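Local coordinates for Apc35852 (Geobacillus stearothermophilus, PDB 1U9C), which is of unknown function but belongs to the DJ-1/PfpI family, whose members include chaperones and cysteine proteases, at residues T153-V163 against R186-S194. Numbering follows the deposited sequence.
Sequences TSFTDEEEREV and RGGKWTDFS
Glu162 receives two neighbours of the loop at once: OE2 takes the ammonium NZ of Lys189 in a 2.7 Å salt bridge on its syn side, while OE1 accepts the indole NE1 of Trp190 at 3.2 Å from well above the carboxylate plane. One turn back, Glu159 runs antiparallel alongside the same indole. Its CG lies over the six-membered ring in a CH-pi contact, and its OE2 draws in the backbone N of Trp190 at 2.9 Å, almost straight at 176°. The outer corner of the indole touches both Val163 and Phe155: Val163 CG1 meets Trp190 CH2 near the ring plane, and Phe155 CE1 approaches obliquely, 3.7 Å from Trp190 CZ3, the two ring planes 66° apart. Glu158 OE1 takes both terminal nitrogens of Arg186, NH1 and NH2, each at 3.1 Å, and Thr156 CG2 lies over one face of the guanidinium. A bend at chi3 (-53°) folds the arginine back so that NE and NH2 also clasp Gly187 O, fixing the group's rotation; an alanine here would probably leave Glu158 without its salt-bridge mate and Gly187 O without both side-chain donors. In this DJ-1/PfpI-family chain the contact seats the loop between strands 183-184 and 194-197 on helix 157-163, with Gly188 to Thr191 forming a type II turn. Behind the first shell, Thr156 and Glu159 make a capping box: Glu159 N bonds to Thr156 OG1, and Glu159 OE1 accepts from both N and OG1 of Thr156. The two oxygens thus divide their work, OE1 serving the cap and OE2 the loop. At the other end Thr153 OG1, held by Val185 O, borders the Phe193 ring edge 3.7 Å from CD2, and Phe193 pairs through its backbone with Gln204.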
ATOM      1  N   THR A 153      -7.099  -8.320   3.716  1.00 22.06           N
ATOM      2  CA  THR A 153      -8.155  -7.343   3.577  1.00 22.04           C
ATOM      3  C   THR A 153      -7.764  -6.269   2.596  1.00 22.37           C
ATOM      4  O   THR A 153      -6.614  -6.191   2.164  1.00 22.27           O
ATOM      5  CB  THR A 153      -8.548  -6.789   4.948  1.00 23.00           C
ATOM      6  OG1 THR A 153      -9.785  -6.076   4.880  1.00 22.75           O
ATOM      7  CG2 THR A 153      -7.547  -5.812   5.528  1.00 21.84           C
ATOM      8  N   SER A 154      -8.737  -5.433   2.250  1.00 21.97           N
ATOM      9  CA  SER A 154      -8.530  -4.283   1.372  1.00 22.38           C
ATOM     10  C   SER A 154      -9.761  -3.438   1.453  1.00 21.47           C
ATOM     11  O   SER A 154     -10.754  -3.838   2.039  1.00 22.33           O
ATOM     12  CB  SER A 154      -8.290  -4.651  -0.089  1.00 22.04           C
ATOM     13  OG  SER A 154      -9.467  -5.164  -0.747  1.00 22.60           O
ATOM     14  N   PHE A 155      -9.763  -2.336   0.704  1.00 23.30           N
ATOM     15  CA  PHE A 155     -10.969  -1.568   0.482  1.00 23.56           C
ATOM     16  C   PHE A 155     -12.000  -2.529  -0.081  1.00 23.45           C
ATOM     17  O   PHE A 155     -11.734  -3.280  -0.997  1.00 23.11           O
ATOM     18  CB  PHE A 155     -10.706  -0.499  -0.541  1.00 24.05           C
ATOM     19  CG  PHE A 155     -11.631   0.662  -0.472  1.00 26.28           C
ATOM     20  CD1 PHE A 155     -11.541   1.565   0.544  1.00 29.95           C
ATOM     21  CD2 PHE A 155     -12.518   0.900  -1.496  1.00 25.33           C
ATOM     22  CE1 PHE A 155     -12.342   2.671   0.553  1.00 32.36           C
ATOM     23  CE2 PHE A 155     -13.317   2.017  -1.485  1.00 27.59           C
ATOM     24  CZ  PHE A 155     -13.216   2.895  -0.477  1.00 25.75           C
ATOM     25  N   THR A 156     -13.172  -2.519   0.511  1.00 23.27           N
ATOM     26  CA  THR A 156     -14.163  -3.521   0.154  1.00 23.84           C
ATOM     27  C   THR A 156     -14.995  -3.075  -1.013  1.00 23.04           C
ATOM     28  O   THR A 156     -15.121  -1.882  -1.289  1.00 24.59           O
ATOM     29  CB  THR A 156     -15.088  -3.834   1.348  1.00 24.44           C
ATOM     30  OG1 THR A 156     -15.792  -2.655   1.761  1.00 25.07           O
ATOM     31  CG2 THR A 156     -14.328  -4.346   2.560  1.00 25.34           C
ATOM     32  N   ASP A 157     -15.610  -4.056  -1.659  1.00 24.13           N
ATOM     33  CA  ASP A 157     -16.526  -3.769  -2.757  1.00 23.95           C
ATOM     34  C   ASP A 157     -17.678  -2.919  -2.280  1.00 24.73           C
ATOM     35  O   ASP A 157     -18.140  -2.061  -3.015  1.00 23.74           O
ATOM     36  CB  ASP A 157     -17.085  -5.023  -3.366  1.00 24.79           C
ATOM     37  CG  ASP A 157     -16.048  -5.870  -4.053  1.00 24.35           C
ATOM     38  OD1 ASP A 157     -14.905  -5.421  -4.287  1.00 26.68           O
ATOM     39  OD2 ASP A 157     -16.342  -7.037  -4.423  1.00 26.50           O
ATOM     40  N   GLU A 158     -18.170  -3.180  -1.058  1.00 25.35           N
ATOM     41  CA  GLU A 158     -19.204  -2.337  -0.437  1.00 26.54           C
ATOM     42  C   GLU A 158     -18.780  -0.889  -0.251  1.00 26.61           C
ATOM     43  O   GLU A 158     -19.518   0.031  -0.551  1.00 26.38           O
ATOM     44  CB  GLU A 158     -19.611  -2.903   0.941  1.00 26.86           C
ATOM     45  CG  GLU A 158     -20.766  -2.135   1.598  1.00 27.52           C
ATOM     46  CD  GLU A 158     -21.002  -2.494   3.069  1.00 29.56           C
ATOM     47  OE1 GLU A 158     -20.152  -3.160   3.698  1.00 36.24           O
ATOM     48  OE2 GLU A 158     -22.064  -2.110   3.603  1.00 34.61           O
ATOM     49  N   GLU A 159     -17.561  -0.682   0.238  1.00 26.73           N
ATOM     50  CA  GLU A 159     -17.020   0.662   0.377  1.00 27.53           C
ATOM     51  C   GLU A 159     -16.875   1.315  -1.001  1.00 26.88           C
ATOM     52  O   GLU A 159     -17.225   2.469  -1.156  1.00 28.18           O
ATOM     53  CB  GLU A 159     -15.678   0.651   1.106  1.00 28.04           C
ATOM     54  CG  GLU A 159     -15.816   0.498   2.620  1.00 28.46           C
ATOM     55  CD  GLU A 159     -14.562  -0.002   3.333  1.00 28.16           C
ATOM     56  OE1 GLU A 159     -13.893  -0.931   2.816  1.00 27.27           O
ATOM     57  OE2 GLU A 159     -14.281   0.477   4.456  1.00 26.73           O
ATOM     58  N   GLU A 160     -16.495   0.535  -2.003  1.00 26.72           N
ATOM     59  CA  GLU A 160     -16.333   1.055  -3.369  1.00 27.18           C
ATOM     60  C   GLU A 160     -17.664   1.456  -3.997  1.00 27.60           C
ATOM     61  O   GLU A 160     -17.759   2.448  -4.728  1.00 27.25           O
ATOM     62  CB  GLU A 160     -15.639   0.008  -4.260  1.00 26.77           C
ATOM     63  CG  GLU A 160     -15.019   0.558  -5.540  1.00 26.71           C
ATOM     64  CD  GLU A 160     -13.783   1.388  -5.265  1.00 25.56           C
ATOM     65  OE1 GLU A 160     -12.685   0.806  -5.224  1.00 23.89           O
ATOM     66  OE2 GLU A 160     -13.911   2.593  -5.030  1.00 28.47           O
ATOM     67  N   ARG A 161     -18.694   0.647  -3.776  1.00 27.11           N
ATOM     68  CA  ARG A 161     -20.031   0.985  -4.262  1.00 28.39           C
ATOM     69  C   ARG A 161     -20.566   2.222  -3.549  1.00 27.92           C
ATOM     70  O   ARG A 161     -21.223   3.035  -4.161  1.00 28.12           O
ATOM     71  CB  ARG A 161     -21.008  -0.173  -4.052  1.00 28.06           C
ATOM     72  CG  ARG A 161     -20.774  -1.382  -4.962  1.00 29.42           C
ATOM     73  CD  ARG A 161     -21.891  -2.395  -4.900  1.00 30.47           C
ATOM     74  NE  ARG A 161     -22.209  -2.720  -3.517  1.00 33.69           N
ATOM     75  CZ  ARG A 161     -21.718  -3.746  -2.821  1.00 32.99           C
ATOM     76  NH1 ARG A 161     -20.877  -4.625  -3.369  1.00 32.37           N
ATOM     77  NH2 ARG A 161     -22.091  -3.898  -1.553  1.00 33.63           N
ATOM     78  N   GLU A 162     -20.292   2.352  -2.253  1.00 29.89           N
ATOM     79  CA  GLU A 162     -20.762   3.511  -1.506  1.00 30.76           C
ATOM     80  C   GLU A 162     -20.176   4.796  -2.039  1.00 30.64           C
ATOM     81  O   GLU A 162     -20.892   5.774  -2.233  1.00 30.84           O
ATOM     82  CB  GLU A 162     -20.498   3.381  -0.004  1.00 31.44           C
ATOM     83  CG  GLU A 162     -20.703   4.713   0.727  1.00 33.50           C
ATOM     84  CD  GLU A 162     -21.117   4.579   2.177  1.00 35.28           C
ATOM     85  OE1 GLU A 162     -20.568   5.339   3.006  1.00 43.61           O
ATOM     86  OE2 GLU A 162     -21.978   3.731   2.491  1.00 41.85           O
ATOM     87  N   VAL A 163     -18.878   4.792  -2.325  1.00 30.34           N
ATOM     88  CA  VAL A 163     -18.227   6.010  -2.815  1.00 31.27           C
ATOM     89  C   VAL A 163     -18.680   6.311  -4.247  1.00 31.12           C
ATOM     90  O   VAL A 163     -18.587   7.451  -4.691  1.00 33.67           O
ATOM     91  CB  VAL A 163     -16.656   5.997  -2.665  1.00 31.41           C
ATOM     92  CG1 VAL A 163     -16.249   5.707  -1.236  1.00 33.14           C
ATOM     93  CG2 VAL A 163     -16.004   5.013  -3.608  1.00 33.18           C
ATOM     94  N   ARG A 186     -12.777  -8.791   6.497  1.00 27.01           N
ATOM     95  CA  ARG A 186     -12.968  -7.378   6.684  1.00 27.41           C
ATOM     96  C   ARG A 186     -13.694  -7.075   7.966  1.00 26.72           C
ATOM     97  O   ARG A 186     -14.149  -7.981   8.663  1.00 26.79           O
ATOM     98  CB  ARG A 186     -13.745  -6.821   5.487  1.00 26.76           C
ATOM     99  CG  ARG A 186     -14.880  -7.757   5.066  1.00 29.53           C
ATOM    100  CD  ARG A 186     -15.960  -7.074   4.371  1.00 30.93           C
ATOM    101  NE  ARG A 186     -16.474  -5.943   5.129  1.00 32.80           N
ATOM    102  CZ  ARG A 186     -17.377  -5.097   4.648  1.00 32.59           C
ATOM    103  NH1 ARG A 186     -17.856  -5.251   3.418  1.00 36.35           N
ATOM    104  NH2 ARG A 186     -17.783  -4.076   5.394  1.00 34.79           N
ATOM    105  N   GLY A 187     -13.783  -5.792   8.276  1.00 26.54           N
ATOM    106  CA  GLY A 187     -14.546  -5.284   9.385  1.00 27.57           C
ATOM    107  C   GLY A 187     -15.591  -4.328   8.834  1.00 27.81           C
ATOM    108  O   GLY A 187     -15.757  -4.164   7.606  1.00 27.48           O
ATOM    109  N   GLY A 188     -16.285  -3.661   9.741  1.00 28.62           N
ATOM    110  CA  GLY A 188     -17.285  -2.695   9.323  1.00 29.24           C
ATOM    111  C   GLY A 188     -16.721  -1.682   8.349  1.00 29.97           C
ATOM    112  O   GLY A 188     -15.553  -1.295   8.452  1.00 29.96           O
ATOM    113  N   LYS A 189     -17.537  -1.245   7.391  1.00 30.61           N
ATOM    114  CA  LYS A 189     -17.084  -0.200   6.481  1.00 31.67           C
ATOM    115  C   LYS A 189     -16.530   0.949   7.326  1.00 31.88           C
ATOM    116  O   LYS A 189     -17.060   1.274   8.378  1.00 32.69           O
ATOM    117  CB  LYS A 189     -18.198   0.276   5.527  1.00 32.04           C
ATOM    118  CG  LYS A 189     -19.508   0.719   6.159  1.00 33.29           C
ATOM    119  CD  LYS A 189     -20.401   1.358   5.114  1.00 33.49           C
ATOM    120  CE  LYS A 189     -21.805   1.549   5.610  1.00 33.96           C
ATOM    121  NZ  LYS A 189     -22.659   2.226   4.594  1.00 34.95           N
ATOM    122  N   TRP A 190     -15.432   1.528   6.875  1.00 31.58           N
ATOM    123  CA  TRP A 190     -14.824   2.704   7.513  1.00 31.49           C
ATOM    124  C   TRP A 190     -14.387   2.539   8.957  1.00 31.97           C
ATOM    125  O   TRP A 190     -14.249   3.536   9.650  1.00 33.00           O
ATOM    126  CB  TRP A 190     -15.759   3.931   7.412  1.00 33.06           C
ATOM    127  CG  TRP A 190     -16.418   4.081   6.117  1.00 34.18           C
ATOM    128  CD1 TRP A 190     -17.766   4.071   5.860  1.00 34.87           C
ATOM    129  CD2 TRP A 190     -15.768   4.268   4.861  1.00 34.31           C
ATOM    130  NE1 TRP A 190     -17.980   4.238   4.513  1.00 35.66           N
ATOM    131  CE2 TRP A 190     -16.772   4.368   3.880  1.00 36.04           C
ATOM    132  CE3 TRP A 190     -14.427   4.367   4.464  1.00 35.91           C
ATOM    133  CZ2 TRP A 190     -16.477   4.547   2.529  1.00 36.80           C
ATOM    134  CZ3 TRP A 190     -14.147   4.550   3.138  1.00 35.38           C
ATOM    135  CH2 TRP A 190     -15.171   4.649   2.180  1.00 36.00           C
ATOM    136  N   THR A 191     -14.188   1.303   9.418  1.00 30.68           N
ATOM    137  CA  THR A 191     -13.596   1.057  10.718  1.00 29.82           C
ATOM    138  C   THR A 191     -12.172   0.524  10.597  1.00 29.94           C
ATOM    139  O   THR A 191     -11.803  -0.041   9.565  1.00 29.96           O
ATOM    140  CB  THR A 191     -14.422   0.015  11.522  1.00 30.21           C
ATOM    141  OG1 THR A 191     -14.420  -1.259  10.849  1.00 29.10           O
ATOM    142  CG2 THR A 191     -15.886   0.398  11.582  1.00 30.37           C
ATOM    143  N   ASP A 192     -11.396   0.688  11.661  1.00 28.31           N
ATOM    144  CA  ASP A 192     -10.032   0.220  11.713  1.00 29.36           C
ATOM    145  C   ASP A 192     -10.071  -1.287  11.727  1.00 28.59           C
ATOM    146  O   ASP A 192     -10.530  -1.908  12.684  1.00 30.50           O
ATOM    147  CB  ASP A 192      -9.307   0.791  12.945  1.00 28.87           C
ATOM    148  CG  ASP A 192      -7.938   0.188  13.165  1.00 30.90           C
ATOM    149  OD1 ASP A 192      -7.407  -0.468  12.240  1.00 29.60           O
ATOM    150  OD2 ASP A 192      -7.339   0.275  14.260  1.00 37.47           O
ATOM    151  N   PHE A 193      -9.582  -1.866  10.661  1.00 25.29           N
ATOM    152  CA  PHE A 193      -9.431  -3.280  10.526  1.00 24.46           C
ATOM    153  C   PHE A 193      -8.152  -3.593   9.761  1.00 23.61           C
ATOM    154  O   PHE A 193      -7.977  -3.179   8.601  1.00 24.12           O
ATOM    155  CB  PHE A 193     -10.618  -3.911   9.786  1.00 24.63           C
ATOM    156  CG  PHE A 193     -10.510  -5.400   9.722  1.00 24.26           C
ATOM    157  CD1 PHE A 193     -10.740  -6.176  10.866  1.00 27.19           C
ATOM    158  CD2 PHE A 193     -10.119  -6.026   8.569  1.00 25.23           C
ATOM    159  CE1 PHE A 193     -10.594  -7.540  10.811  1.00 28.33           C
ATOM    160  CE2 PHE A 193      -9.994  -7.406   8.517  1.00 26.58           C
ATOM    161  CZ  PHE A 193     -10.222  -8.162   9.644  1.00 27.50           C
ATOM    162  N   SER A 194      -7.250  -4.333  10.387  1.00 23.17           N
ATOM    163  CA  SER A 194      -6.093  -4.835   9.679  1.00 22.61           C
ATOM    164  C   SER A 194      -5.763  -6.252  10.080  1.00 21.95           C
ATOM    165  O   SER A 194      -6.207  -6.758  11.133  1.00 23.32           O
ATOM    166  CB  SER A 194      -4.858  -3.965   9.899  1.00 21.45           C
ATOM    167  OG  SER A 194      -4.581  -3.886  11.290  1.00 23.90           O
TER